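PDB 6YGA: N-alpha-acetyltransferase 35, NatC auxiliary subunit from Saccharomyces cerevisiae, which serves as an auxiliary subunit of the NatC N-terminal acetyltransferase, the complex that acetylates the N-terminal methionine of L-A virus Gag protein. Local coordinates for residues F161-L166 and L177-M182; S102-Y107 and H336-I341; V155-K160 and D188-Q193; A168-E173 and N401-T406. One frame throughout, in Å; residues are numbered along the deposited sequence.

How the interactions relate
Helix 142-167 and the loop after it supply segments to interactions 1, 3 and 4, and interaction 2 packs against them. Interactions 1 and 3 use successive turns of this helix, their centres about 12 Å apart, and meet where F179 packs on the backbone of T159. Interaction 2 lies about 11 Å from interaction 1, joined by W103 NE1, which probably donates to N178 O. It lies equally far from interaction 4, where S403 OG and R340 O probably hydrogen-bond. Interactions 3 and 4 do not touch; their centres are about 24 Å apart. D176 links interactions 2 and 4 by bonding R340, N405 and the F172 backbone. At the subunit border, F142 of N-alpha-acetyltransferase 30 packs against both Y107 and N405.

Interaction 1: residues F161-L166 and L177-M182; sequences FVQKLL and LNFNNM
Q163 lays its aliphatic stem across the ring of F179, with CB 3.4 Å from F179 CZ. Its CA stands over one ring face, 3.9 Å above the plane and displaced toward the rim. The packing is close on the inner side. L166 CD1 reaches F179 CB at 3.6 Å, and V162 CG1 meets L177 CD2 at the same separation of 3.6 Å. V162 can do this because its CG1 branch lies opposite the backbone N (chi1 174°), which directs it to the loop. W103 of helix 85-104 also touches V162, L177 and F179, adding to this apolar cluster.

The outer side is looser. Q163 is exposed and its chain stays extended, crossing F179 at about a right angle with the amide turned 34° from the ring. Its NE2 ends 3.7 Å from N181 ND2, and no hydrogen bond joins the two segments. Within the loop, N178 OD1 accepts from N180 N at 3.3 Å and also from L110 N, and N180 OD1 accepts from the backbone N of M182. The arrangement is an apolar helix flank covered by the chain folding back along it, with two successive Asx turns in the returning loop.

Interaction 2: residues S102-Y107 and H336-I341; sequences SWLNDY and HVIARI
H336 and N105 meet through a polar contact in which NE2 of the ring donates a weak hydrogen bond to N105 OD1 (3.0 Å, N-H...O angle 150°). The oxygen lies at the ring edge, near its plane, while the amide itself is turned 69° from the imidazole. L104 adds an apolar touch, its CB 3.7 Å from H336 CE1. Water 1 sits over the centre of one imidazole face, 3.9 Å above the plane, and bridges the backbones: it donates to L104 O at 2.8 Å and accepts from V337 N at 3.1 Å.

Further out, both ends of the polar pair are held. H336 ND1 accepts from I338 N at 3.1 Å; with ND1 accepting and NE2 donating, a neutral ring protonated on NE2 is the likely state. Its CG lies opposite the backbone N (chi1 -165°), a setting that places ND1 over the start of its own helix. N105 ND2 donates to G299 O, and H336 N to D306 OD2. Alongside, water 2 links Y107 OH to R340 NH2, which it meets at 2.9 Å; R340 is also salt-bridged to D176, and Y107 stacks edge-to-face with F142 of the N-alpha-acetyltransferase 30 chain. The whole is a side-chain N-cap of helix 337-347, the capping histidine also donating a weak bond from its NE2 edge to N105, near the end of helix 85-104.

Interaction 3: residues V155-K160 and D188-Q193; sequences VCYLTK and DNLPGQ
L190, P191 and Q193 meet the Y157 ring in turn from its root to its hydroxyl. Near the root, CD1 of Y157 meets L190 CD2 at 3.6 Å, the two side chains meeting at a slant. Midway, P191 O lies in the ring plane beside the CD1-CE1 edge, 3.5 Å from Y157 CE1. At the far end, Y157 OH comes within 3.2 Å of Q193 CB, a close fit. The ring gets there because its CG lies opposite the backbone N (chi1 -171°), carrying the phenol out along the loop.

K160, one turn further on, is fully extended and slides past L190 in the opposite direction. Its CD is 4.1 Å from L190 CD2, and NZ stops 3.8 Å from L190 CB. L190 CD2 thus sits in the angle between the tyrosine ring and the lysine stem, while the other branch, CD1 of L190, faces C156 O at 4.0 Å. L127 of helix 118-129 also touches this leucine.

No hydrogen bond crosses between the segments. The phenol oxygen bonds E234 instead, and Q193 NE2 donates to D235, so the polar ends are directed to a third part of the chain. The chemistry implies that 188-193 is held to the helix by apolar and van der Waals contacts, while directional bonds to E234 and D235 probably help to fix where the tyrosine and glutamine ends lie.

Interaction 4: residues A168-E173 and N401-T406; sequences AGIVFE and NCSQNT. With EDO (1,2-ethanediol), chain Z.
The loop leaving helix 142-167 meets the turn between helices 386-402 and 406-429, and the Q404 side chain makes the polar link between them. Its NE2 donates to I170 O (3.1 Å, N-H...O angle 154°), approaching from above the carbonyl plane and 38° out of it. The same nitrogen also donates to Q400 O, one helical turn back, so two bonds fix the amide's rotation. This turns Q404 OE1 to the edge of the F172 ring, 3.3 Å from F172 CE1, with amide and ring planes nearly perpendicular at 88°. A bend at the second side-chain torsion folds the glutamine into this place. V171 CA lies 3.9 Å from Q404 OE1, an ordinary van der Waals approach.

An ethanediol molecule, probably from the crystallisation liquor, lies beside the carbonyls of G169 and V171. Its O1 hovers over the centre of the F172 ring, on one face. Ethanediol O1 also donates to G169 O at 3.1 Å, and ethanediol O2 donates to V171 O at 3.3 Å. G169, with positive phi, is the first residue after the helix to leave helical geometry.

D176 bonds the backbone N of F172 and the side chain of N405, while R408 makes a cation-pi contact with F172. S403 OG bonds R340 O, and N405 packs on F142 of the N-alpha-acetyltransferase 30 chain. The arrangement is a side-chain N-cap at the short connection between helices 386-402 and 406-429, within the range of the TPR-type family: N405 OD1 accepts from C407 N and R408 N, while the neighbouring glutamine reaches out to the loop.

Interaction 1: residues F161-L166 and L177-M182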
loop_
_atom_site.group_PDB
_atom_site.type_symbol
_atom_site.label_atom_id
_atom_site.label_comp_id
_atom_site.label_asym_id
_atom_site.label_seq_id
_atom_site.Cartn_x
_atom_site.Cartn_y
_atom_site.Cartn_z
ATOM N N PHE B 161 13.266 7.846 16.158
ATOM C CA PHE B 161 11.892 8.277 16.387
ATOM C C PHE B 161 10.943 7.630 15.390
ATOM O O PHE B 161 9.816 7.266 15.743
ATOM C CB PHE B 161 11.802 9.801 16.311
ATOM C CG PHE B 161 10.394 10.324 16.292
ATOM C CD1 PHE B 161 9.546 10.111 17.366
ATOM C CD2 PHE B 161 9.922 11.039 15.204
ATOM C CE1 PHE B 161 8.250 10.593 17.349
ATOM C CE2 PHE B 161 8.631 11.524 15.183
ATOM C CZ PHE B 161 7.794 11.301 16.255
ATOM N N VAL B 162 11.384 7.474 14.139
ATOM C CA VAL B 162 10.583 6.770 13.144
ATOM C C VAL B 162 10.352 5.328 13.576
ATOM O O VAL B 162 9.265 4.771 13.377
ATOM C CB VAL B 162 11.264 6.857 11.766
ATOM C CG1 VAL B 162 10.531 6.006 10.741
ATOM C CG2 VAL B 162 11.336 8.307 11.307
ATOM N N GLN B 163 11.358 4.709 14.198
ATOM C CA GLN B 163 11.193 3.349 14.699
ATOM C C GLN B 163 10.092 3.278 15.749
ATOM O O GLN B 163 9.302 2.329 15.765
ATOM C CB GLN B 163 12.513 2.840 15.274
ATOM C CG GLN B 163 12.556 1.343 15.500
ATOM C CD GLN B 163 13.840 0.906 16.166
ATOM O OE1 GLN B 163 14.356 1.591 17.050
ATOM N NE2 GLN B 163 14.371 -0.232 15.741
ATOM N N LYS B 164 10.024 4.275 16.636
ATOM C CA LYS B 164 8.955 4.304 17.628
ATOM C C LYS B 164 7.596 4.467 16.960
ATOM O O LYS B 164 6.611 3.850 17.383
ATOM C CB LYS B 164 9.188 5.432 18.633
ATOM C CG LYS B 164 10.520 5.368 19.360
ATOM C CD LYS B 164 10.558 6.354 20.517
ATOM C CE LYS B 164 11.916 6.357 21.201
ATOM N NZ LYS B 164 11.872 7.096 22.494
ATOM N N LEU B 165 7.527 5.301 15.918
ATOM C CA LEU B 165 6.273 5.494 15.197
ATOM C C LEU B 165 5.790 4.193 14.570
ATOM O O LEU B 165 4.599 3.868 14.639
ATOM C CB LEU B 165 6.445 6.569 14.123
ATOM C CG LEU B 165 6.695 8.003 14.589
ATOM C CD1 LEU B 165 6.870 8.932 13.398
ATOM C CD2 LEU B 165 5.549 8.469 15.458
ATOM N N LEU B 166 6.703 3.435 13.953
ATOM C CA LEU B 166 6.321 2.176 13.324
ATOM C C LEU B 166 5.948 1.116 14.352
ATOM O O LEU B 166 5.156 0.217 14.047
ATOM C CB LEU B 166 7.449 1.665 12.430
ATOM C CG LEU B 166 7.658 2.435 11.126
ATOM C CD1 LEU B 166 8.816 1.853 10.337
ATOM C CD2 LEU B 166 6.382 2.425 10.298
ATOM N N LEU B 177 6.461 2.513 4.543
ATOM C CA LEU B 177 7.728 2.960 5.101
ATOM C C LEU B 177 8.621 1.753 5.347
ATOM O O LEU B 177 8.210 0.800 6.016
ATOM C CB LEU B 177 7.496 3.736 6.399
ATOM C CG LEU B 177 8.710 4.334 7.105
ATOM C CD1 LEU B 177 9.704 4.885 6.103
ATOM C CD2 LEU B 177 8.236 5.428 8.038
ATOM N N ASN B 178 9.838 1.805 4.808
ATOM C CA ASN B 178 10.822 0.743 4.968
ATOM C C ASN B 178 11.693 1.037 6.182
ATOM O O ASN B 178 12.204 2.154 6.334
ATOM C CB ASN B 178 11.689 0.622 3.713
ATOM C CG ASN B 178 12.833 -0.372 3.873
ATOM O OD1 ASN B 178 13.881 -0.044 4.430
ATOM N ND2 ASN B 178 12.642 -1.586 3.365
ATOM N N PHE B 179 11.861 0.035 7.044
ATOM C CA PHE B 179 12.744 0.154 8.195
ATOM C C PHE B 179 13.577 -1.120 8.352
ATOM O O PHE B 179 13.479 -1.856 9.330
ATOM C CB PHE B 179 11.964 0.459 9.470
ATOM C CG PHE B 179 12.773 1.184 10.498
ATOM C CD1 PHE B 179 12.830 2.567 10.498
ATOM C CD2 PHE B 179 13.502 0.485 11.443
ATOM C CE1 PHE B 179 13.588 3.243 11.437
ATOM C CE2 PHE B 179 14.261 1.153 12.383
ATOM C CZ PHE B 179 14.305 2.534 12.378
ATOM N N ASN B 180 14.416 -1.390 7.358
ATOM C CA ASN B 180 15.443 -2.422 7.473
ATOM C C ASN B 180 16.700 -1.732 7.979
ATOM O O ASN B 180 17.503 -1.216 7.200
ATOM C CB ASN B 180 15.676 -3.115 6.136
ATOM C CG ASN B 180 16.782 -4.154 6.201
ATOM O OD1 ASN B 180 17.175 -4.597 7.282
ATOM N ND2 ASN B 180 17.284 -4.555 5.038
ATOM N N ASN B 181 16.863 -1.703 9.303
ATOM C CA ASN B 181 18.024 -1.086 9.933
ATOM C C ASN B 181 19.193 -2.052 10.104
ATOM O O ASN B 181 20.148 -1.725 10.815
ATOM C CB ASN B 181 17.636 -0.483 11.291
ATOM C CG ASN B 181 17.193 -1.528 12.297
ATOM O OD1 ASN B 181 16.768 -2.622 11.927
ATOM N ND2 ASN B 181 17.280 -1.189 13.580
HETATM N N MSE B 182 19.136 -3.225 9.476
HETATM C CA MSE B 182 20.242 -4.185 9.460
HETATM C C MSE B 182 20.751 -4.574 10.846
HETATM O O MSE B 182 21.957 -4.614 11.084
HETATM C CB MSE B 182 21.393 -3.630 8.623
HETATM C CG MSE B 182 21.021 -3.436 7.168
HETATM SE SE MSE B 182 22.381 -2.499 6.148
HETATM C CE MSE B 182 22.868 -3.939 4.931
#

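Interaction 2: residues S102-Y107 and H336-I341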
loop_
_atom_site.group_PDB
_atom_site.type_symbol
_atom_site.label_atom_id
_atom_site.label_comp_id
_atom_site.label_asym_id
_atom_site.label_seq_id
_atom_site.Cartn_x
_atom_site.Cartn_y
_atom_site.Cartn_z
ATOM N N SER B 102 14.436 10.882 0.253
ATOM C CA SER B 102 14.287 9.700 -0.593
ATOM C C SER B 102 13.728 8.522 0.197
ATOM O O SER B 102 12.942 7.723 -0.329
ATOM C CB SER B 102 15.637 9.342 -1.218
ATOM O OG SER B 102 15.536 8.247 -2.109
ATOM N N TRP B 103 14.114 8.408 1.470
ATOM C CA TRP B 103 13.653 7.311 2.314
ATOM C C TRP B 103 12.164 7.438 2.627
ATOM O O TRP B 103 11.396 6.490 2.427
ATOM C CB TRP B 103 14.486 7.281 3.598
ATOM C CG TRP B 103 13.998 6.354 4.665
ATOM C CD1 TRP B 103 13.407 5.138 4.493
ATOM C CD2 TRP B 103 14.062 6.574 6.080
ATOM N NE1 TRP B 103 13.098 4.585 5.714
ATOM C CE2 TRP B 103 13.490 5.448 6.703
ATOM C CE3 TRP B 103 14.547 7.614 6.879
ATOM C CZ2 TRP B 103 13.390 5.331 8.085
ATOM C CZ3 TRP B 103 14.448 7.497 8.251
ATOM C CH2 TRP B 103 13.873 6.364 8.841
ATOM N N LEU B 104 11.736 8.608 3.104
ATOM C CA LEU B 104 10.374 8.795 3.594
ATOM C C LEU B 104 9.410 9.265 2.508
ATOM O O LEU B 104 8.293 8.749 2.407
ATOM C CB LEU B 104 10.376 9.792 4.757
ATOM C CG LEU B 104 11.341 9.470 5.900
ATOM C CD1 LEU B 104 11.402 10.609 6.908
ATOM C CD2 LEU B 104 10.938 8.176 6.580
ATOM N N ASN B 105 9.815 10.251 1.703
ATOM C CA ASN B 105 8.928 10.781 0.670
ATOM C C ASN B 105 8.834 9.847 -0.531
ATOM O O ASN B 105 7.740 9.630 -1.064
ATOM C CB ASN B 105 9.404 12.166 0.220
ATOM C CG ASN B 105 9.285 13.213 1.312
ATOM O OD1 ASN B 105 9.939 13.118 2.351
ATOM N ND2 ASN B 105 8.461 14.226 1.074
ATOM N N ASP B 106 9.959 9.287 -0.973
ATOM C CA ASP B 106 9.999 8.476 -2.182
ATOM C C ASP B 106 10.007 6.977 -1.895
ATOM O O ASP B 106 10.174 6.183 -2.827
ATOM C CB ASP B 106 11.212 8.859 -3.032
ATOM C CG ASP B 106 11.207 10.325 -3.434
ATOM O OD1 ASP B 106 10.125 10.951 -3.406
ATOM O OD2 ASP B 106 12.285 10.850 -3.787
ATOM N N TYR B 107 9.842 6.577 -0.632
ATOM C CA TYR B 107 9.646 5.172 -0.256
ATOM C C TYR B 107 10.858 4.305 -0.602
ATOM O O TYR B 107 10.717 3.141 -0.987
ATOM C CB TYR B 107 8.382 4.597 -0.903
ATOM C CG TYR B 107 7.129 5.419 -0.695
ATOM C CD1 TYR B 107 6.348 5.251 0.439
ATOM C CD2 TYR B 107 6.716 6.347 -1.645
ATOM C CE1 TYR B 107 5.196 5.994 0.633
ATOM C CE2 TYR B 107 5.566 7.095 -1.461
ATOM C CZ TYR B 107 4.810 6.914 -0.321
ATOM O OH TYR B 107 3.666 7.656 -0.133
ATOM N N HIS B 336 1.912 12.595 3.599
ATOM C CA HIS B 336 3.210 12.048 3.965
ATOM C C HIS B 336 3.041 10.958 5.019
ATOM O O HIS B 336 2.153 11.028 5.876
ATOM C CB HIS B 336 4.113 13.172 4.482
ATOM C CG HIS B 336 5.561 12.804 4.563
ATOM N ND1 HIS B 336 6.085 12.071 5.606
ATOM C CD2 HIS B 336 6.599 13.078 3.736
ATOM C CE1 HIS B 336 7.382 11.904 5.416
ATOM N NE2 HIS B 336 7.718 12.505 4.289
ATOM N N VAL B 337 3.891 9.931 4.942
ATOM C CA VAL B 337 3.720 8.759 5.798
ATOM C C VAL B 337 3.893 9.127 7.269
ATOM O O VAL B 337 3.201 8.585 8.140
ATOM C CB VAL B 337 4.680 7.632 5.366
ATOM C CG1 VAL B 337 6.134 8.084 5.451
ATOM C CG2 VAL B 337 4.452 6.373 6.197
ATOM N N ILE B 338 4.807 10.053 7.576
ATOM C CA ILE B 338 4.983 10.488 8.960
ATOM C C ILE B 338 3.691 11.100 9.485
ATOM O O ILE B 338 3.240 10.788 10.594
ATOM C CB ILE B 338 6.160 11.473 9.074
ATOM C CG1 ILE B 338 7.483 10.794 8.703
ATOM C CG2 ILE B 338 6.239 12.046 10.479
ATOM C CD1 ILE B 338 7.902 9.690 9.648
ATOM N N ALA B 339 3.068 11.972 8.689
ATOM C CA ALA B 339 1.800 12.563 9.102
ATOM C C ALA B 339 0.707 11.506 9.206
ATOM O O ALA B 339 -0.185 11.609 10.056
ATOM C CB ALA B 339 1.389 13.665 8.126
ATOM N N ARG B 340 0.758 10.481 8.353
ATOM C CA ARG B 340 -0.274 9.449 8.392
ATOM C C ARG B 340 -0.114 8.547 9.609
ATOM O O ARG B 340 -1.107 8.063 10.161
ATOM C CB ARG B 340 -0.258 8.635 7.100
ATOM C CG ARG B 340 -0.712 9.431 5.890
ATOM C CD ARG B 340 -1.049 8.551 4.699
ATOM N NE ARG B 340 0.134 7.947 4.093
ATOM C CZ ARG B 340 0.459 6.663 4.202
ATOM N NH1 ARG B 340 -0.312 5.836 4.897
ATOM N NH2 ARG B 340 1.553 6.204 3.610
ATOM N N ILE B 341 1.123 8.292 10.037
ATOM C CA ILE B 341 1.321 7.591 11.301
ATOM C C ILE B 341 0.949 8.495 12.464
ATOM O O ILE B 341 0.391 8.043 13.472
ATOM C CB ILE B 341 2.774 7.100 11.424
ATOM C CG1 ILE B 341 3.142 6.199 10.247
ATOM C CG2 ILE B 341 2.984 6.368 12.750
ATOM C CD1 ILE B 341 4.601 5.766 10.245
HETATM O O HOH W 1 5.564 9.503 2.419
HETATM O O HOH W 2 2.671 8.348 2.045
#

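Interaction 3: residues V155-K160 and D188-Q193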
loop_
_atom_site.group_PDB
_atom_site.type_symbol
_atom_site.label_atom_id
_atom_site.label_comp_id
_atom_site.label_asym_id
_atom_site.label_seq_id
_atom_site.Cartn_x
_atom_site.Cartn_y
_atom_site.Cartn_z
ATOM N N VAL B 155 20.162 13.153 12.562
ATOM C CA VAL B 155 19.477 12.219 11.675
ATOM C C VAL B 155 19.315 10.860 12.349
ATOM O O VAL B 155 18.269 10.213 12.222
ATOM C CB VAL B 155 20.227 12.113 10.335
ATOM C CG1 VAL B 155 19.584 11.068 9.438
ATOM C CG2 VAL B 155 20.249 13.465 9.638
ATOM N N CYS B 156 20.335 10.407 13.083
ATOM C CA CYS B 156 20.210 9.140 13.798
ATOM C C CYS B 156 19.128 9.222 14.867
ATOM O O CYS B 156 18.422 8.239 15.123
ATOM C CB CYS B 156 21.547 8.735 14.419
ATOM S SG CYS B 156 22.783 8.122 13.250
ATOM N N TYR B 157 18.979 10.390 15.499
ATOM C CA TYR B 157 17.876 10.580 16.434
ATOM C C TYR B 157 16.537 10.527 15.709
ATOM O O TYR B 157 15.544 10.037 16.258
ATOM C CB TYR B 157 18.031 11.907 17.180
ATOM C CG TYR B 157 17.053 12.071 18.324
ATOM C CD1 TYR B 157 17.367 11.618 19.599
ATOM C CD2 TYR B 157 15.815 12.670 18.128
ATOM C CE1 TYR B 157 16.478 11.758 20.648
ATOM C CE2 TYR B 157 14.918 12.815 19.170
ATOM C CZ TYR B 157 15.256 12.357 20.427
ATOM O OH TYR B 157 14.366 12.498 21.465
ATOM N N LEU B 158 16.496 11.019 14.468
ATOM C CA LEU B 158 15.258 10.993 13.697
ATOM C C LEU B 158 14.828 9.564 13.391
ATOM O O LEU B 158 13.673 9.188 13.623
ATOM C CB LEU B 158 15.429 11.787 12.402
ATOM C CG LEU B 158 14.238 11.769 11.444
ATOM C CD1 LEU B 158 13.076 12.582 12.005
ATOM C CD2 LEU B 158 14.647 12.277 10.071
ATOM N N THR B 159 15.746 8.750 12.861
ATOM C CA THR B 159 15.397 7.378 12.504
ATOM C C THR B 159 14.955 6.579 13.720
ATOM O O THR B 159 14.089 5.704 13.606
ATOM C CB THR B 159 16.577 6.686 11.821
ATOM O OG1 THR B 159 17.584 6.391 12.796
ATOM C CG2 THR B 159 17.174 7.577 10.744
ATOM N N LYS B 160 15.538 6.858 14.888
ATOM C CA LYS B 160 15.076 6.209 16.110
ATOM C C LYS B 160 13.633 6.589 16.418
ATOM O O LYS B 160 12.850 5.756 16.886
ATOM C CB LYS B 160 15.991 6.578 17.277
ATOM C CG LYS B 160 15.674 5.840 18.568
ATOM C CD LYS B 160 16.471 6.395 19.739
ATOM C CE LYS B 160 16.274 5.560 20.995
ATOM N NZ LYS B 160 17.012 6.129 22.156
ATOM N N ASP B 188 19.486 2.075 25.286
ATOM C CA ASP B 188 19.362 3.419 25.827
ATOM C C ASP B 188 20.611 4.256 25.579
ATOM O O ASP B 188 20.747 5.341 26.154
ATOM C CB ASP B 188 19.066 3.341 27.329
ATOM C CG ASP B 188 18.546 4.646 27.901
ATOM O OD1 ASP B 188 18.127 5.525 27.120
ATOM O OD2 ASP B 188 18.563 4.794 29.140
ATOM N N ASN B 189 21.530 3.779 24.736
ATOM C CA ASN B 189 22.805 4.471 24.571
ATOM C C ASN B 189 22.657 5.766 23.781
ATOM O O ASN B 189 23.398 6.724 24.030
ATOM C CB ASN B 189 23.820 3.551 23.894
ATOM C CG ASN B 189 24.155 2.328 24.731
ATOM O OD1 ASN B 189 24.088 2.362 25.959
ATOM N ND2 ASN B 189 24.529 1.242 24.065
ATOM N N LEU B 190 21.730 5.817 22.835
ATOM C CA LEU B 190 21.537 7.031 22.051
ATOM C C LEU B 190 21.002 8.140 22.953
ATOM O O LEU B 190 20.048 7.911 23.706
ATOM C CB LEU B 190 20.582 6.772 20.888
ATOM C CG LEU B 190 20.642 7.761 19.721
ATOM C CD1 LEU B 190 20.364 7.061 18.400
ATOM C CD2 LEU B 190 19.673 8.909 19.927
ATOM N N PRO B 191 21.580 9.338 22.909
ATOM C CA PRO B 191 21.215 10.377 23.879
ATOM C C PRO B 191 19.797 10.885 23.668
ATOM O O PRO B 191 19.155 10.653 22.640
ATOM C CB PRO B 191 22.247 11.479 23.619
ATOM C CG PRO B 191 22.654 11.280 22.202
ATOM C CD PRO B 191 22.628 9.794 21.981
ATOM N N GLY B 192 19.312 11.602 24.682
ATOM C CA GLY B 192 17.981 12.165 24.652
ATOM C C GLY B 192 17.888 13.396 23.773
ATOM O O GLY B 192 18.869 13.871 23.201
ATOM N N GLN B 193 16.666 13.925 23.676
ATOM C CA GLN B 193 16.413 15.042 22.770
ATOM C C GLN B 193 17.201 16.281 23.173
ATOM O O GLN B 193 17.718 17.003 22.311
ATOM C CB GLN B 193 14.918 15.354 22.728
ATOM C CG GLN B 193 14.524 16.354 21.654
ATOM C CD GLN B 193 13.144 16.937 21.881
ATOM O OE1 GLN B 193 12.805 17.349 22.991
ATOM N NE2 GLN B 193 12.339 16.976 20.827
#

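Interaction 4: residues A168-E173 and N401-T406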
loop_
_atom_site.group_PDB
_atom_site.type_symbol
_atom_site.label_atom_id
_atom_site.label_comp_id
_atom_site.label_asym_id
_atom_site.label_seq_id
_atom_site.Cartn_x
_atom_site.Cartn_y
_atom_site.Cartn_z
ATOM N N ALA B 168 4.032 1.338 16.770
ATOM C CA ALA B 168 2.620 1.424 17.118
ATOM C C ALA B 168 1.728 0.624 16.176
ATOM O O ALA B 168 0.549 0.430 16.487
ATOM C CB ALA B 168 2.176 2.885 17.133
ATOM N N GLY B 169 2.255 0.157 15.046
ATOM C CA GLY B 169 1.462 -0.622 14.116
ATOM C C GLY B 169 0.387 0.151 13.389
ATOM O O GLY B 169 -0.602 -0.443 12.957
ATOM N N ILE B 170 0.553 1.466 13.237
ATOM C CA ILE B 170 -0.471 2.273 12.580
ATOM C C ILE B 170 -0.539 1.947 11.092
ATOM O O ILE B 170 -1.608 1.626 10.560
ATOM C CB ILE B 170 -0.205 3.771 12.816
ATOM C CG1 ILE B 170 -0.356 4.117 14.301
ATOM C CG2 ILE B 170 -1.128 4.614 11.954
ATOM C CD1 ILE B 170 -1.671 3.672 14.913
ATOM N N VAL B 171 0.597 2.022 10.401
ATOM C CA VAL B 171 0.650 1.721 8.974
ATOM C C VAL B 171 1.379 0.401 8.751
ATOM O O VAL B 171 1.788 -0.267 9.707
ATOM C CB VAL B 171 1.320 2.861 8.187
ATOM C CG1 VAL B 171 0.544 4.160 8.368
ATOM C CG2 VAL B 171 2.764 3.027 8.621
ATOM N N PHE B 172 1.558 0.028 7.486
ATOM C CA PHE B 172 2.084 -1.279 7.117
ATOM C C PHE B 172 3.568 -1.178 6.784
ATOM O O PHE B 172 3.976 -0.326 5.989
ATOM C CB PHE B 172 1.304 -1.852 5.932
ATOM C CG PHE B 172 -0.141 -2.133 6.245
ATOM C CD1 PHE B 172 -1.092 -1.126 6.180
ATOM C CD2 PHE B 172 -0.547 -3.405 6.616
ATOM C CE1 PHE B 172 -2.422 -1.386 6.475
ATOM C CE2 PHE B 172 -1.874 -3.671 6.910
ATOM C CZ PHE B 172 -2.812 -2.661 6.839
ATOM N N GLU B 173 4.365 -2.050 7.396
ATOM C CA GLU B 173 5.806 -2.031 7.199
ATOM C C GLU B 173 6.167 -2.466 5.783
ATOM O O GLU B 173 5.484 -3.289 5.167
ATOM C CB GLU B 173 6.489 -2.947 8.214
ATOM C CG GLU B 173 6.072 -4.407 8.101
ATOM C CD GLU B 173 6.665 -5.280 9.191
ATOM O OE1 GLU B 173 6.441 -4.981 10.382
ATOM O OE2 GLU B 173 7.358 -6.263 8.854
ATOM N N ASN B 401 -8.354 3.823 9.748
ATOM C CA ASN B 401 -8.303 3.422 8.347
ATOM C C ASN B 401 -8.204 4.619 7.409
ATOM O O ASN B 401 -7.706 4.473 6.287
ATOM C CB ASN B 401 -9.529 2.573 8.004
ATOM C CG ASN B 401 -9.483 2.031 6.594
ATOM O OD1 ASN B 401 -8.678 1.154 6.281
ATOM N ND2 ASN B 401 -10.353 2.543 5.737
ATOM N N CYS B 402 -8.644 5.802 7.848
ATOM C CA CYS B 402 -8.611 6.974 6.978
ATOM C C CYS B 402 -7.190 7.405 6.643
ATOM O O CYS B 402 -6.964 7.991 5.580
ATOM C CB CYS B 402 -9.366 8.137 7.617
ATOM S SG CYS B 402 -11.139 7.866 7.753
ATOM N N SER B 403 -6.225 7.137 7.519
ATOM C CA SER B 403 -4.856 7.557 7.263
ATOM C C SER B 403 -4.018 6.470 6.599
ATOM O O SER B 403 -2.787 6.577 6.583
ATOM C CB SER B 403 -4.188 8.014 8.561
ATOM O OG SER B 403 -3.831 6.902 9.352
ATOM N N GLN B 404 -4.648 5.433 6.054
ATOM C CA GLN B 404 -3.916 4.429 5.301
ATOM C C GLN B 404 -3.638 4.939 3.889
ATOM O O GLN B 404 -4.191 5.950 3.448
ATOM C CB GLN B 404 -4.696 3.114 5.258
ATOM C CG GLN B 404 -5.023 2.546 6.631
ATOM C CD GLN B 404 -3.788 2.366 7.490
ATOM O OE1 GLN B 404 -2.775 1.833 7.036
ATOM N NE2 GLN B 404 -3.859 2.827 8.735
ATOM N N ASN B 405 -2.765 4.234 3.170
ATOM C CA ASN B 405 -2.505 4.631 1.794
ATOM C C ASN B 405 -3.727 4.336 0.922
ATOM O O ASN B 405 -4.697 3.703 1.351
ATOM C CB ASN B 405 -1.253 3.942 1.244
ATOM C CG ASN B 405 -1.399 2.434 1.129
ATOM O OD1 ASN B 405 -2.157 1.929 0.299
ATOM N ND2 ASN B 405 -0.642 1.706 1.941
ATOM N N THR B 406 -3.665 4.805 -0.326
ATOM C CA THR B 406 -4.843 4.805 -1.189
ATOM C C THR B 406 -5.330 3.400 -1.530
ATOM O O THR B 406 -6.511 3.233 -1.856
ATOM C CB THR B 406 -4.555 5.595 -2.471
ATOM O OG1 THR B 406 -5.777 5.791 -3.195
ATOM C CG2 THR B 406 -3.562 4.855 -3.355
HETATM C C1 EDO Z . -1.073 -3.126 10.795
HETATM O O1 EDO Z . -1.037 -1.819 10.211
HETATM C C2 EDO Z . 0.313 -3.756 10.720
HETATM O O2 EDO Z . 1.236 -2.970 11.482
#